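Local coordinates for beta-carbonic anhydrase (Methanothermobacter thermautotrophicus, PDB 1G5C), which catalyses the reversible hydration of carbon dioxide to bicarbonate, as a zinc-dependent carbonic anhydrase of the beta class, at residues Asp39-Ala44 / Leu154-Asn159. Residues are numbered along the deposited sequence; the frame is centred on the assembly and turned at random.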
loop_
_atom_site.group_PDB
_atom_site.type_symbol
_atom_site.label_atom_id
_atom_site.label_comp_id
_atom_site.label_asym_id
_atom_site.label_seq_id
_atom_site.Cartn_x
_atom_site.Cartn_y
_atom_site.Cartn_z
ATOM N N ASP A 39 -13.581 4.716 -0.782
ATOM C CA ASP A 39 -14.926 4.506 -1.337
ATOM C C ASP A 39 -15.084 5.171 -2.702
ATOM O O ASP A 39 -15.381 4.516 -3.697
ATOM C CB ASP A 39 -16.010 5.058 -0.377
ATOM C CG ASP A 39 -17.312 4.231 -0.397
ATOM O OD1 ASP A 39 -17.581 3.542 -1.405
ATOM O OD2 ASP A 39 -18.080 4.278 0.606
ATOM N N LEU A 40 -14.894 6.483 -2.753
ATOM C CA LEU A 40 -15.032 7.216 -4.009
ATOM C C LEU A 40 -14.177 6.647 -5.155
ATOM O O LEU A 40 -14.666 6.464 -6.277
ATOM C CB LEU A 40 -14.671 8.686 -3.795
ATOM C CG LEU A 40 -14.721 9.630 -5.005
ATOM C CD1 LEU A 40 -16.099 9.593 -5.674
ATOM C CD2 LEU A 40 -14.429 11.032 -4.534
ATOM N N LEU A 41 -12.911 6.352 -4.876
ATOM C CA LEU A 41 -12.022 5.843 -5.925
ATOM C C LEU A 41 -12.497 4.496 -6.476
ATOM O O LEU A 41 -12.503 4.269 -7.699
ATOM C CB LEU A 41 -10.595 5.718 -5.389
ATOM C CG LEU A 41 -9.537 5.289 -6.416
ATOM C CD1 LEU A 41 -9.547 6.230 -7.642
ATOM C CD2 LEU A 41 -8.162 5.285 -5.732
ATOM N N GLU A 42 -12.880 3.600 -5.574
ATOM C CA GLU A 42 -13.391 2.297 -5.974
ATOM C C GLU A 42 -14.610 2.446 -6.892
ATOM O O GLU A 42 -14.663 1.835 -7.948
ATOM C CB GLU A 42 -13.805 1.482 -4.745
ATOM C CG GLU A 42 -12.655 0.997 -3.871
ATOM C CD GLU A 42 -12.049 2.085 -3.009
ATOM O OE1 GLU A 42 -12.779 2.995 -2.586
ATOM O OE2 GLU A 42 -10.835 2.019 -2.742
ATOM N N ARG A 43 -15.600 3.230 -6.466
ATOM C CA ARG A 43 -16.815 3.447 -7.271
ATOM C C ARG A 43 -16.455 4.149 -8.590
ATOM O O ARG A 43 -16.975 3.816 -9.648
ATOM C CB ARG A 43 -17.830 4.303 -6.491
ATOM C CG ARG A 43 -18.810 3.519 -5.565
ATOM C CD ARG A 43 -18.110 2.816 -4.420
ATOM N NE ARG A 43 -17.608 1.481 -4.766
ATOM C CZ ARG A 43 -16.964 0.694 -3.905
ATOM N NH1 ARG A 43 -16.744 1.114 -2.660
ATOM N NH2 ARG A 43 -16.557 -0.517 -4.272
ATOM N N ALA A 44 -15.542 5.106 -8.525
ATOM C CA ALA A 44 -15.156 5.842 -9.720
ATOM C C ALA A 44 -14.473 4.931 -10.771
ATOM O O ALA A 44 -14.620 5.145 -11.973
ATOM C CB ALA A 44 -14.235 7.021 -9.330
ATOM N N LEU A 154 -3.451 8.534 -14.565
ATOM C CA LEU A 154 -4.723 9.237 -14.538
ATOM C C LEU A 154 -4.728 10.170 -13.356
ATOM O O LEU A 154 -3.938 10.012 -12.426
ATOM C CB LEU A 154 -5.895 8.252 -14.333
ATOM C CG LEU A 154 -6.070 7.033 -15.240
ATOM C CD1 LEU A 154 -7.264 6.203 -14.761
ATOM C CD2 LEU A 154 -6.277 7.484 -16.661
ATOM N N ILE A 155 -5.614 11.157 -13.408
ATOM C CA ILE A 155 -5.796 12.034 -12.278
ATOM C C ILE A 155 -7.307 12.106 -12.059
ATOM O O ILE A 155 -8.080 12.253 -13.021
ATOM C CB ILE A 155 -5.211 13.440 -12.493
ATOM C CG1 ILE A 155 -5.396 14.243 -11.202
ATOM C CG2 ILE A 155 -5.879 14.128 -13.661
ATOM C CD1 ILE A 155 -4.582 15.526 -11.128
ATOM N N ILE A 156 -7.731 11.966 -10.807
ATOM C CA ILE A 156 -9.151 12.012 -10.488
ATOM C C ILE A 156 -9.527 13.306 -9.755
ATOM O O ILE A 156 -8.759 13.795 -8.933
ATOM C CB ILE A 156 -9.560 10.788 -9.595
ATOM C CG1 ILE A 156 -11.082 10.730 -9.446
ATOM C CG2 ILE A 156 -8.908 10.894 -8.194
ATOM C CD1 ILE A 156 -11.576 9.427 -8.750
ATOM N N ASP A 157 -10.699 13.860 -10.073
ATOM C CA ASP A 157 -11.200 15.055 -9.385
ATOM C C ASP A 157 -11.598 14.549 -7.994
ATOM O O ASP A 157 -12.486 13.708 -7.875
ATOM C CB ASP A 157 -12.438 15.613 -10.102
ATOM C CG ASP A 157 -12.974 16.883 -9.442
ATOM O OD1 ASP A 157 -13.309 16.854 -8.228
ATOM O OD2 ASP A 157 -13.058 17.915 -10.136
ATOM N N ILE A 158 -10.964 15.069 -6.948
ATOM C CA ILE A 158 -11.229 14.594 -5.603
ATOM C C ILE A 158 -12.659 14.804 -5.076
ATOM O O ILE A 158 -13.089 14.140 -4.124
ATOM C CB ILE A 158 -10.176 15.182 -4.612
ATOM C CG1 ILE A 158 -10.156 14.363 -3.310
ATOM C CG2 ILE A 158 -10.461 16.665 -4.328
ATOM C CD1 ILE A 158 -9.781 12.885 -3.501
ATOM N N ASN A 159 -13.417 15.691 -5.706
ATOM C CA ASN A 159 -14.780 15.918 -5.250
ATOM C C ASN A 159 -15.853 15.216 -6.073
ATOM O O ASN A 159 -16.890 14.838 -5.539
ATOM C CB ASN A 159 -15.072 17.420 -5.212
ATOM C CG ASN A 159 -14.101 18.170 -4.322
ATOM O OD1 ASN A 159 -13.954 17.852 -3.143
ATOM N ND2 ASN A 159 -13.424 19.159 -4.885
#
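Leu40 and Leu41, at the start of the short helix that Asp39 precedes at the N-cap position, lie beside the end of strand 150-156 and the turn after it. The backbones stay well apart, with CA of Leu41 8.2 Å from CA of Ile156 and CA of Leu40 8.5 Å from CA of Ile158, and side chains bridge the gap. Ile156 points at the helix: with CG1 anti to its backbone N (chi1 -171°) and the chain extended beyond (chi2 172°), its CD1 arrives 3.6 Å from CB of Ala44 and 3.9 Å from CD1 of Leu41. One methyl thus touches two residues about a helical turn apart, and the Leu41 side chain lies aslant to that of Ile156. Nearer the start of the helix, CD2 of Leu40 lies 3.4 Å from the carbonyl O of Ile158, a van der Waals contact of a methyl with a backbone carbonyl. That turn is shaped by Asp157, whose OD1 accepts from N of Asn159 at 2.8 Å in an Asx turn and also takes N of Thr160. On the helix side, NH1 of Arg43 forms a salt bridge with OD1 of Asp39 (2.9 Å), while its NH2 pairs with Asp39 of the second subunit. Strand 150-156 runs between strands 81-87 and 163-165; Leu41 packs on Val85 of strand 81-87, so the helix lies against the sheet, while Ile156 and Ile158 touch the zinc ligand His87.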